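Local coordinates for protein galactose-binding lectin (Enterobacter cloacae subsp. cloacae, PDB 6YF6) that binds sugars with the help of calcium, its C-terminal lectin domain, probably of PA-IL type, here holding a seleno-L-fucoside against the metal ion, at residues F40-N45 and G132-I137; K78-K83 and S125-S130; G50-K55 and L121-H126; K71-I76 and N103-L108. All coordinates share one frame; numbering follows the deposited sequence.

Contact 1 closes the longest loop, from the end of strand 29-40 to the start of strand 135-143, and the other three contacts lie nested inside it. Next along the chain, contact 3 pairs strand 50-58 with strand 118-125 in the second sheet. Contact 4 is nested within contact 3 as well and joins strand 65-74 to strand 106-113, at the far side of the first sheet. Contact 2 opens between the two segments of contact 4 and closes after them, so these two cross; it ends on the same stretch as contact 3, sharing Ser125 and His126. Contacts 1 and 2 meet at the calcium and the sugar, where loops joining the sheets converge.

Contact 1. Residues F40-N45 and G132-I137; sequences FITRPN and GNDFRI. With CA (calcium ion), chain D; SFU (methyl 1-seleno-alpha-L-fucopyranoside), chain C.
Phe40 holds CG anti to its carbonyl carbon (chi1 -60°), while Phe135 places CG between backbone N and carbonyl carbon (chi1 54°), and the two torsions bring the rings together as an offset stack. The fold is a beta sandwich consistent with the PA-IL lectin family, and this is where strand 29-40, outermost in its sheet within this chain, leaves its neighbour 135-143 and the chain opens into the calcium site. The ring planes differ by 6° and the centroids lie 4.5 Å apart; the offset puts Phe40 CB over the centre of the Phe135 ring, 3.7 Å from its centroid. Ile52, from the opposing sheet, packs on both rings. The backbones of the same two residues form an antiparallel hydrogen-bonded pair: Phe40 N to Phe135 O is 2.7 Å, and the return bond from Phe135 N to Phe40 O is 3.1 Å.

One residue past Phe40, and one before Phe135, pairing gives way to coordination. Ile41 O, Thr42 O and Gly132 O bind the calcium, as does Thr42 OG1 at 2.3 Å, so Thr42 grips the ion twice. Asp134 adds OD1 at 2.5 Å from the calcium, and Ser130 O completes the protein ligands. This convergence explains why several oxygens stand close without hydrogen-bonding to each other. The remaining two ligands are O3 and O4 of the fucoside, as in PA-IL lectins, where two sugar hydroxyls join the calcium shell. O4 also accepts a weak hydrogen bond from Gly132 N (2.8 Å), and Asp134, its carboxylate shared between metal and sugar, sets OD2 2.7 Å from that same O4.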
# COMPACT_ATOMS: atom_id res chain seq x y z
N PHE A 40 14.58 -8.13 6.59
CA PHE A 40 15.90 -8.59 6.17
C PHE A 40 16.93 -7.84 7.03
O PHE A 40 17.29 -6.71 6.71
CB PHE A 40 16.13 -8.35 4.68
CG PHE A 40 15.15 -9.06 3.79
CD1 PHE A 40 13.87 -8.56 3.61
CD2 PHE A 40 15.51 -10.22 3.13
CE1 PHE A 40 12.97 -9.21 2.79
CE2 PHE A 40 14.61 -10.88 2.31
CZ PHE A 40 13.34 -10.37 2.14
N ILE A 41 17.38 -8.48 8.11
CA ILE A 41 18.36 -7.87 9.01
C ILE A 41 19.80 -8.23 8.65
O ILE A 41 20.73 -7.63 9.20
CB ILE A 41 18.03 -8.30 10.46
CG1 ILE A 41 18.61 -7.30 11.47
CG2 ILE A 41 18.53 -9.70 10.71
CD1 ILE A 41 17.97 -5.93 11.40
N THR A 42 20.00 -9.18 7.73
CA THR A 42 21.31 -9.57 7.21
C THR A 42 22.38 -9.66 8.29
O THR A 42 23.16 -8.72 8.49
CB THR A 42 21.75 -8.60 6.10
OG1 THR A 42 21.78 -7.25 6.59
CG2 THR A 42 20.78 -8.68 4.94
N ARG A 43 22.42 -10.80 8.97
CA ARG A 43 23.29 -10.99 10.11
C ARG A 43 24.76 -11.04 9.69
O ARG A 43 25.08 -11.27 8.52
CB ARG A 43 22.93 -12.27 10.85
CG ARG A 43 21.52 -12.34 11.42
CD ARG A 43 21.33 -13.68 12.10
NE ARG A 43 19.97 -13.96 12.52
CZ ARG A 43 19.62 -15.08 13.15
NH1 ARG A 43 20.54 -16.00 13.42
NH2 ARG A 43 18.36 -15.28 13.51
N PRO A 44 25.68 -10.86 10.64
CA PRO A 44 27.11 -10.85 10.29
C PRO A 44 27.57 -12.16 9.66
O PRO A 44 27.10 -13.25 10.01
CB PRO A 44 27.80 -10.61 11.64
CG PRO A 44 26.77 -9.95 12.49
CD PRO A 44 25.45 -10.53 12.06
N ASN A 45 28.51 -12.04 8.73
CA ASN A 45 29.29 -13.17 8.21
C ASN A 45 28.43 -14.18 7.47
O ASN A 45 28.69 -15.39 7.52
CB ASN A 45 30.07 -13.85 9.33
CG ASN A 45 31.12 -12.94 9.94
OD1 ASN A 45 31.55 -11.97 9.32
ND2 ASN A 45 31.54 -13.26 11.16
N GLY A 132 24.83 -2.96 7.83
CA GLY A 132 23.72 -2.31 7.17
C GLY A 132 22.99 -3.29 6.28
O GLY A 132 22.79 -4.45 6.66
N ASN A 133 22.58 -2.85 5.09
CA ASN A 133 21.87 -3.72 4.16
C ASN A 133 20.62 -4.31 4.82
O ASN A 133 20.35 -5.51 4.72
CB ASN A 133 22.80 -4.82 3.65
CG ASN A 133 22.24 -5.54 2.44
OD1 ASN A 133 21.43 -4.99 1.71
ND2 ASN A 133 22.68 -6.78 2.23
N ASP A 134 19.86 -3.46 5.50
CA ASP A 134 18.67 -3.85 6.24
C ASP A 134 17.43 -3.25 5.59
O ASP A 134 17.39 -2.05 5.31
CB ASP A 134 18.77 -3.38 7.70
CG ASP A 134 20.07 -3.80 8.35
OD1 ASP A 134 20.33 -5.02 8.43
OD2 ASP A 134 20.84 -2.91 8.78
N PHE A 135 16.41 -4.08 5.37
CA PHE A 135 15.23 -3.63 4.65
C PHE A 135 14.07 -4.57 4.93
O PHE A 135 14.23 -5.64 5.53
CB PHE A 135 15.50 -3.52 3.14
CG PHE A 135 16.04 -4.78 2.52
CD1 PHE A 135 17.38 -5.12 2.66
CD2 PHE A 135 15.22 -5.61 1.78
CE1 PHE A 135 17.88 -6.28 2.08
CE2 PHE A 135 15.72 -6.76 1.20
CZ PHE A 135 17.05 -7.10 1.35
N ARG A 136 12.88 -4.16 4.49
CA ARG A 136 11.65 -4.92 4.68
C ARG A 136 10.87 -4.97 3.38
O ARG A 136 10.87 -4.02 2.59
CB ARG A 136 10.76 -4.30 5.79
CG ARG A 136 11.34 -4.37 7.21
CD ARG A 136 10.56 -3.48 8.17
NE ARG A 136 10.90 -3.72 9.57
CZ ARG A 136 10.56 -2.93 10.58
NH1 ARG A 136 9.87 -1.82 10.37
NH2 ARG A 136 10.92 -3.25 11.82
N ILE A 137 10.18 -6.09 3.15
CA ILE A 137 9.26 -6.26 2.04
C ILE A 137 7.89 -6.58 2.62
O ILE A 137 7.71 -7.63 3.26
CB ILE A 137 9.71 -7.35 1.06
CG1 ILE A 137 10.96 -6.89 0.31
CG2 ILE A 137 8.57 -7.69 0.10
CD1 ILE A 137 11.68 -8.00 -0.44
CA CA D . 22.50 -6.18 8.52
C1 SFU C . 25.61 -4.30 11.93
C2 SFU C . 24.89 -5.56 11.45
C3 SFU C . 23.37 -5.50 11.66
C4 SFU C . 22.85 -4.20 11.04
C5 SFU C . 23.58 -3.04 11.71
C6 SFU C . 23.11 -1.73 11.10
O2 SFU C . 25.42 -6.69 12.14
O3 SFU C . 22.75 -6.56 10.95
O4 SFU C . 23.14 -4.13 9.66
O5 SFU C . 25.01 -3.11 11.50
CM SFU C . 26.50 -2.61 14.27
SE SFU C . 25.70 -4.33 13.94

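Contact 2. Residues K78-K83 and S125-S130; sequences KYEAPK and SHVSAS. With CA (calcium ion), chain D; SFU (methyl 1-seleno-alpha-L-fucopyranoside), chain C.
His126 turns the edge of its imidazole to Lys83: the carbonyl O lies in the ring plane, 3.4 Å from CD2, while the adjacent NE2 is hydrogen-bonded to Ser85 OG. The second flat group, the Tyr79 ring, has Lys78 CE over one face, offset toward the rim, and presents an edge to the fucoside, with CD1 3.8 Å from the ring oxygen O5. Lys83 O is also the acceptor for His126 N at 2.8 Å, so main chain and ring edge converge on one oxygen.

Both segments are loops that pass from one sheet of the beta sandwich to the other, and they separate just beyond the neighbouring strands 83-88 and 118-125. A water bridges the widening gap: it accepts from Lys83 N at 2.9 Å and donates to Ser125 OG at 2.7 Å. That hydroxyl also accepts from Val127 N (3.3 Å), which makes an ST turn, and it is hydrogen-bonded to His48 O. Val127 points toward the other loop, where CG2 meets Ala81 O and the base of Lys83, and CG1 lies 3.4 Å from Glu80 OE2. The other carboxylate oxygen of Glu80, OE1, faces the methyl of Ala129. Further on, Ser130 O reaches the calcium at 2.4 Å.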
# COMPACT_ATOMS: atom_id res chain seq x y z
N LYS A 78 21.74 2.73 8.07
CA LYS A 78 23.14 2.87 8.40
C LYS A 78 23.99 1.90 7.59
O LYS A 78 23.54 0.81 7.23
CB LYS A 78 23.37 2.65 9.90
CG LYS A 78 23.17 3.91 10.73
CD LYS A 78 23.68 3.77 12.16
CE LYS A 78 25.12 3.26 12.21
NZ LYS A 78 25.98 4.04 13.13
N TYR A 79 25.22 2.32 7.31
CA TYR A 79 26.20 1.51 6.59
C TYR A 79 25.66 1.27 5.18
O TYR A 79 25.14 2.21 4.55
CB TYR A 79 26.50 0.27 7.40
CG TYR A 79 27.07 0.58 8.78
CD1 TYR A 79 26.60 -0.07 9.91
CD2 TYR A 79 28.07 1.53 8.93
CE1 TYR A 79 27.12 0.22 11.16
CE2 TYR A 79 28.59 1.82 10.18
CZ TYR A 79 28.12 1.17 11.29
OH TYR A 79 28.64 1.46 12.53
N GLU A 80 25.76 0.06 4.64
CA GLU A 80 25.53 -0.15 3.22
C GLU A 80 24.05 -0.11 2.88
O GLU A 80 23.21 -0.66 3.59
CB GLU A 80 26.13 -1.49 2.78
CG GLU A 80 27.62 -1.39 2.44
CD GLU A 80 28.07 -2.44 1.46
OE1 GLU A 80 28.94 -3.26 1.83
OE2 GLU A 80 27.56 -2.46 0.32
N ALA A 81 23.74 0.56 1.77
CA ALA A 81 22.36 0.61 1.29
C ALA A 81 22.02 -0.67 0.53
O ALA A 81 22.83 -1.15 -0.27
CB ALA A 81 22.16 1.82 0.38
N PRO A 82 20.84 -1.25 0.75
CA PRO A 82 20.46 -2.43 -0.04
C PRO A 82 20.31 -2.07 -1.51
O PRO A 82 20.08 -0.92 -1.88
CB PRO A 82 19.11 -2.85 0.57
CG PRO A 82 19.05 -2.18 1.91
CD PRO A 82 19.82 -0.90 1.75
N LYS A 83 20.46 -3.09 -2.37
CA LYS A 83 20.21 -2.97 -3.80
C LYS A 83 19.47 -4.21 -4.26
O LYS A 83 20.01 -5.31 -4.19
CB LYS A 83 21.51 -2.81 -4.59
CG LYS A 83 22.28 -1.53 -4.32
CD LYS A 83 23.40 -1.34 -5.33
CE LYS A 83 24.24 -0.11 -5.03
NZ LYS A 83 25.62 -0.24 -5.60
N SER A 125 19.10 -9.70 -4.28
CA SER A 125 19.94 -8.72 -3.60
C SER A 125 21.31 -8.67 -4.26
O SER A 125 21.91 -9.70 -4.56
CB SER A 125 20.11 -9.05 -2.12
OG SER A 125 21.16 -8.28 -1.56
N HIS A 126 21.82 -7.45 -4.46
CA HIS A 126 23.13 -7.24 -5.06
C HIS A 126 24.17 -6.80 -4.04
O HIS A 126 25.29 -6.44 -4.42
CB HIS A 126 23.02 -6.22 -6.19
CG HIS A 126 22.05 -6.61 -7.26
ND1 HIS A 126 22.45 -7.03 -8.51
CD2 HIS A 126 20.70 -6.66 -7.27
CE1 HIS A 126 21.39 -7.32 -9.24
NE2 HIS A 126 20.31 -7.10 -8.51
N VAL A 127 23.83 -6.82 -2.76
CA VAL A 127 24.73 -6.44 -1.68
C VAL A 127 24.90 -7.65 -0.77
O VAL A 127 23.93 -8.11 -0.16
CB VAL A 127 24.20 -5.23 -0.90
CG1 VAL A 127 25.13 -4.88 0.26
CG2 VAL A 127 24.03 -4.03 -1.83
N SER A 128 26.12 -8.17 -0.70
CA SER A 128 26.41 -9.30 0.18
C SER A 128 26.66 -8.87 1.62
O SER A 128 26.64 -9.73 2.51
CB SER A 128 27.63 -10.07 -0.34
OG SER A 128 28.80 -9.27 -0.31
N ALA A 129 26.87 -7.58 1.86
CA ALA A 129 27.34 -7.12 3.16
C ALA A 129 26.30 -7.38 4.25
O ALA A 129 25.10 -7.46 3.99
CB ALA A 129 27.65 -5.63 3.10
N SER A 130 26.80 -7.52 5.48
CA SER A 130 25.95 -7.58 6.66
C SER A 130 25.89 -6.26 7.40
O SER A 130 24.89 -5.96 8.05
CB SER A 130 26.45 -8.67 7.61
OG SER A 130 27.69 -8.30 8.18
CA CA D . 22.50 -6.18 8.52
C1 SFU C . 25.61 -4.30 11.93
C2 SFU C . 24.89 -5.56 11.45
C3 SFU C . 23.37 -5.50 11.66
C4 SFU C . 22.85 -4.20 11.04
C5 SFU C . 23.58 -3.04 11.71
C6 SFU C . 23.11 -1.73 11.10
O2 SFU C . 25.42 -6.69 12.14
O3 SFU C . 22.75 -6.56 10.95
O4 SFU C . 23.14 -4.13 9.66
O5 SFU C . 25.01 -3.11 11.50
CM SFU C . 26.50 -2.61 14.27
SE SFU C . 25.70 -4.33 13.94
O HOH W 1 20.56 -5.69 -1.06

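Contact 3. Residues G50-K55 and L121-H126; sequences GEILKK and LAVVSH
A beta bulge interrupts the antiparallel ladder between 50-55 and 121-126: Glu51 is opposite Val124, yet Leu53 is opposite Val123, so Ile52 is the extra residue. Its near-helical backbone (phi -101°, psi -23°) fits that role. Two bonds span the irregularity, Ile52 N to Val123 O at 2.8 Å and Val123 N to Leu53 O at 2.9 Å. On one side of it Gly50 and Ser125 exchange a pair of backbone hydrogen bonds, the shorter from Ser125 N to Gly50 O (2.8 Å); on the other side Lys55 and Leu121 do the same.

Side chains sort by face. Toward the sandwich interior, Leu53 packs its CB against Val123 CB, and both touch Leu140 of the opposing sheet. Ile52, displaced by the bulge, lies obliquely across Val123, with CD1 3.8 Å from Val123 CG1, and its CG2 branch meets Ser125 CB at 3.7 Å. On the other face the extended Glu51 runs over Ala122, its carboxylate carbon CD 3.5 Å from the methyl CB. Glu51 OE2 is held by a salt bridge to Arg87, whereas Lys54 NZ, its chain bent at chi3, makes a long ion pair with Glu51 OE1 (3.8 Å).

Leu53 and Lys54 also pair with a strand of the second subunit, and Lys55 NZ forms a salt bridge with Asp7 of that subunit. The N-to-C directions of 50-52 and 121-125 make an angle of 122°; the one-residue shift beside them is a classic kind of irregularity, a beta bulge, in an antiparallel beta-sandwich sheet that continues into the second subunit.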
# COMPACT_ATOMS: atom_id res chain seq x y z
N GLY A 50 22.29 -12.46 -3.86
CA GLY A 50 21.69 -13.56 -4.57
C GLY A 50 20.18 -13.49 -4.46
O GLY A 50 19.60 -12.43 -4.18
N GLU A 51 19.53 -14.62 -4.68
CA GLU A 51 18.07 -14.69 -4.63
C GLU A 51 17.63 -14.82 -3.17
O GLU A 51 17.97 -15.80 -2.50
CB GLU A 51 17.57 -15.85 -5.48
CG GLU A 51 18.00 -15.73 -6.95
CD GLU A 51 17.44 -16.81 -7.86
OE1 GLU A 51 16.87 -17.80 -7.36
OE2 GLU A 51 17.56 -16.66 -9.09
N ILE A 52 16.89 -13.82 -2.68
CA ILE A 52 16.51 -13.76 -1.28
C ILE A 52 15.08 -14.21 -1.02
O ILE A 52 14.75 -14.58 0.12
CB ILE A 52 16.72 -12.33 -0.73
CG1 ILE A 52 15.78 -11.35 -1.44
CG2 ILE A 52 18.17 -11.90 -0.89
CD1 ILE A 52 15.89 -9.92 -0.96
N LEU A 53 14.20 -14.15 -2.02
CA LEU A 53 12.84 -14.65 -1.92
C LEU A 53 12.49 -15.32 -3.24
O LEU A 53 12.80 -14.79 -4.31
CB LEU A 53 11.83 -13.52 -1.65
CG LEU A 53 11.40 -13.17 -0.22
CD1 LEU A 53 10.25 -12.16 -0.32
CD2 LEU A 53 10.99 -14.39 0.59
N LYS A 54 11.83 -16.47 -3.17
CA LYS A 54 11.54 -17.24 -4.37
C LYS A 54 10.11 -17.76 -4.33
O LYS A 54 9.57 -18.07 -3.27
CB LYS A 54 12.52 -18.42 -4.53
CG LYS A 54 13.91 -17.99 -4.98
CD LYS A 54 14.90 -19.14 -4.92
CE LYS A 54 14.81 -20.03 -6.15
NZ LYS A 54 15.73 -21.19 -6.05
N LYS A 55 9.49 -17.82 -5.52
CA LYS A 55 8.16 -18.40 -5.66
C LYS A 55 7.98 -18.88 -7.10
O LYS A 55 8.33 -18.18 -8.05
CB LYS A 55 7.05 -17.40 -5.33
CG LYS A 55 5.66 -17.95 -5.58
CD LYS A 55 4.56 -17.05 -5.06
CE LYS A 55 3.18 -17.60 -5.41
NZ LYS A 55 2.09 -16.77 -4.83
N LEU A 121 9.91 -16.97 -10.03
CA LEU A 121 10.20 -15.59 -9.65
C LEU A 121 11.21 -15.57 -8.51
O LEU A 121 11.18 -16.42 -7.62
CB LEU A 121 8.93 -14.87 -9.21
CG LEU A 121 7.79 -14.88 -10.23
CD1 LEU A 121 6.58 -14.15 -9.67
CD2 LEU A 121 8.25 -14.28 -11.55
N ALA A 122 12.09 -14.57 -8.53
CA ALA A 122 13.05 -14.39 -7.46
C ALA A 122 13.30 -12.91 -7.26
O ALA A 122 13.45 -12.16 -8.23
CB ALA A 122 14.36 -15.12 -7.75
N VAL A 123 13.31 -12.49 -5.99
CA VAL A 123 13.82 -11.18 -5.60
C VAL A 123 15.31 -11.33 -5.35
O VAL A 123 15.75 -12.28 -4.69
CB VAL A 123 13.09 -10.65 -4.36
CG1 VAL A 123 13.62 -9.28 -3.97
CG2 VAL A 123 11.59 -10.59 -4.61
N VAL A 124 16.10 -10.40 -5.88
CA VAL A 124 17.55 -10.54 -5.95
C VAL A 124 18.20 -9.37 -5.21
O VAL A 124 17.89 -8.21 -5.48
CB VAL A 124 18.04 -10.59 -7.41
CG1 VAL A 124 19.56 -10.68 -7.46
CG2 VAL A 124 17.41 -11.76 -8.14
N SER A 125 19.10 -9.70 -4.28
CA SER A 125 19.94 -8.72 -3.60
C SER A 125 21.31 -8.67 -4.26
O SER A 125 21.91 -9.70 -4.56
CB SER A 125 20.11 -9.05 -2.12
OG SER A 125 21.16 -8.28 -1.56
N HIS A 126 21.82 -7.45 -4.46
CA HIS A 126 23.13 -7.24 -5.06
C HIS A 126 24.17 -6.80 -4.04
O HIS A 126 25.29 -6.44 -4.42
CB HIS A 126 23.02 -6.22 -6.19
CG HIS A 126 22.05 -6.61 -7.26
ND1 HIS A 126 22.45 -7.03 -8.51
CD2 HIS A 126 20.70 -6.66 -7.27
CE1 HIS A 126 21.39 -7.32 -9.24
NE2 HIS A 126 20.31 -7.10 -8.51

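Contact 4. Residues K71-I76 and N103-L108; sequences KIARII and NEWVTL
Ala73 is the bump and the indole of Trp105 the flat seat: the methyl CB stands over the six-membered ring, 3.5 Å from its centroid and 16° off the normal, a CH-pi contact. Trp105 CG lies anti to its own carbonyl carbon (chi1 -72°), which folds the indole back along strand 65-74. This brings CE3 within 3.4 Å of Ile72 C, an oblique approach. Lys71 O lies at the ring edge, near its plane, 3.5 Å from Trp105 CZ3. Lys138 makes a cation-pi contact with the indole, and Ala33 of the second subunit also packs on it.

The face bearing Ile72 and Val106 belongs to the sandwich interior. Ile72 CG2 fits into the angle between two partners, Val106 CG2 at 3.9 Å and Leu108 CB at 4.4 Å, while Val84 of the opposing sheet touches both Ile72 and Leu108. Between the strands, Ile72 and Val106 form an antiparallel hydrogen-bonded pair: Ile72 N to Val106 O is 3.0 Å, and Val106 N to Ile72 O is 3.0 Å again.

Beyond Ala73 and Trp105 the backbones part, and a water fills the next step, accepting from Arg74 N and donating to Glu104 O. Direct pairing resumes where Asn103 N gives a short, nearly straight bond (2.6 Å) to Arg74 O. Where direct pairing lapses, one water thus serves a backbone N-H and a carbonyl, whereas the hold on Ala73 is apolar, a methyl against a pi face, and relies on close fit.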
# COMPACT_ATOMS: atom_id res chain seq x y z
N LYS A 71 6.49 -3.95 -2.68
CA LYS A 71 6.55 -2.79 -1.80
C LYS A 71 7.67 -3.03 -0.79
O LYS A 71 7.64 -4.00 -0.03
CB LYS A 71 5.22 -2.57 -1.10
CG LYS A 71 4.10 -2.16 -2.06
CD LYS A 71 2.87 -1.67 -1.32
CE LYS A 71 1.72 -1.38 -2.28
NZ LYS A 71 0.41 -1.30 -1.58
N ILE A 72 8.66 -2.13 -0.79
CA ILE A 72 9.93 -2.38 -0.12
C ILE A 72 10.45 -1.09 0.48
O ILE A 72 10.19 0.00 -0.04
CB ILE A 72 10.95 -2.99 -1.11
CG1 ILE A 72 12.24 -3.37 -0.39
CG2 ILE A 72 11.25 -2.02 -2.25
CD1 ILE A 72 13.09 -4.32 -1.20
N ALA A 73 11.18 -1.21 1.59
CA ALA A 73 11.73 -0.04 2.26
C ALA A 73 13.03 -0.41 2.96
O ALA A 73 13.16 -1.49 3.54
CB ALA A 73 10.75 0.53 3.30
N ARG A 74 13.98 0.51 2.92
CA ARG A 74 15.14 0.40 3.79
C ARG A 74 14.72 0.68 5.23
O ARG A 74 13.78 1.43 5.50
CB ARG A 74 16.23 1.38 3.37
CG ARG A 74 17.55 1.15 4.10
CD ARG A 74 18.53 2.26 3.84
NE ARG A 74 19.89 1.88 4.22
CZ ARG A 74 20.96 2.65 4.06
NH1 ARG A 74 20.84 3.85 3.51
NH2 ARG A 74 22.15 2.21 4.45
N ILE A 75 15.43 0.04 6.17
CA ILE A 75 15.26 0.35 7.58
C ILE A 75 16.63 0.68 8.17
O ILE A 75 17.67 0.35 7.60
CB ILE A 75 14.61 -0.81 8.36
CG1 ILE A 75 15.42 -2.10 8.22
CG2 ILE A 75 13.18 -1.01 7.88
CD1 ILE A 75 15.13 -3.12 9.31
N ILE A 76 16.60 1.37 9.31
CA ILE A 76 17.79 1.74 10.06
C ILE A 76 18.57 2.81 9.31
O ILE A 76 18.84 3.89 9.85
CB ILE A 76 18.67 0.50 10.34
CG1 ILE A 76 17.84 -0.55 11.09
CG2 ILE A 76 19.90 0.89 11.13
CD1 ILE A 76 18.55 -1.86 11.34
N ASN A 103 12.53 3.65 6.04
CA ASN A 103 11.08 3.66 6.22
C ASN A 103 10.36 4.52 5.18
O ASN A 103 9.23 4.97 5.42
CB ASN A 103 10.72 4.11 7.64
CG ASN A 103 11.41 3.27 8.69
OD1 ASN A 103 11.17 2.06 8.77
ND2 ASN A 103 12.28 3.89 9.47
N GLU A 104 10.99 4.77 4.04
CA GLU A 104 10.30 5.30 2.87
C GLU A 104 9.93 4.11 1.99
O GLU A 104 10.80 3.44 1.43
CB GLU A 104 11.17 6.30 2.10
CG GLU A 104 10.62 6.64 0.72
CD GLU A 104 11.30 7.83 0.08
OE1 GLU A 104 12.37 8.25 0.58
OE2 GLU A 104 10.76 8.35 -0.92
N TRP A 105 8.64 3.83 1.89
CA TRP A 105 8.16 2.68 1.14
C TRP A 105 8.05 3.05 -0.33
O TRP A 105 7.37 4.03 -0.68
CB TRP A 105 6.84 2.18 1.71
CG TRP A 105 7.04 1.49 3.04
CD1 TRP A 105 6.95 2.06 4.28
CD2 TRP A 105 7.37 0.12 3.25
NE1 TRP A 105 7.21 1.12 5.25
CE2 TRP A 105 7.47 -0.08 4.65
CE3 TRP A 105 7.61 -0.97 2.40
CZ2 TRP A 105 7.79 -1.31 5.21
CZ3 TRP A 105 7.92 -2.20 2.96
CH2 TRP A 105 8.00 -2.36 4.35
N VAL A 106 8.72 2.29 -1.19
CA VAL A 106 8.73 2.51 -2.62
C VAL A 106 8.32 1.21 -3.30
O VAL A 106 8.24 0.16 -2.68
CB VAL A 106 10.11 2.97 -3.14
CG1 VAL A 106 10.56 4.23 -2.41
CG2 VAL A 106 11.14 1.86 -2.98
N THR A 107 8.06 1.31 -4.60
CA THR A 107 7.64 0.17 -5.41
C THR A 107 8.76 -0.23 -6.34
O THR A 107 9.28 0.59 -7.10
CB THR A 107 6.37 0.51 -6.20
OG1 THR A 107 5.32 0.84 -5.29
CG2 THR A 107 5.95 -0.67 -7.07
N LEU A 108 9.14 -1.50 -6.27
CA LEU A 108 10.06 -2.12 -7.21
C LEU A 108 9.22 -2.90 -8.21
O LEU A 108 8.43 -3.77 -7.80
CB LEU A 108 11.05 -3.02 -6.48
CG LEU A 108 11.94 -3.94 -7.31
CD1 LEU A 108 12.94 -3.15 -8.15
CD2 LEU A 108 12.65 -4.89 -6.37
O HOH W 2 13.29 2.99 1.51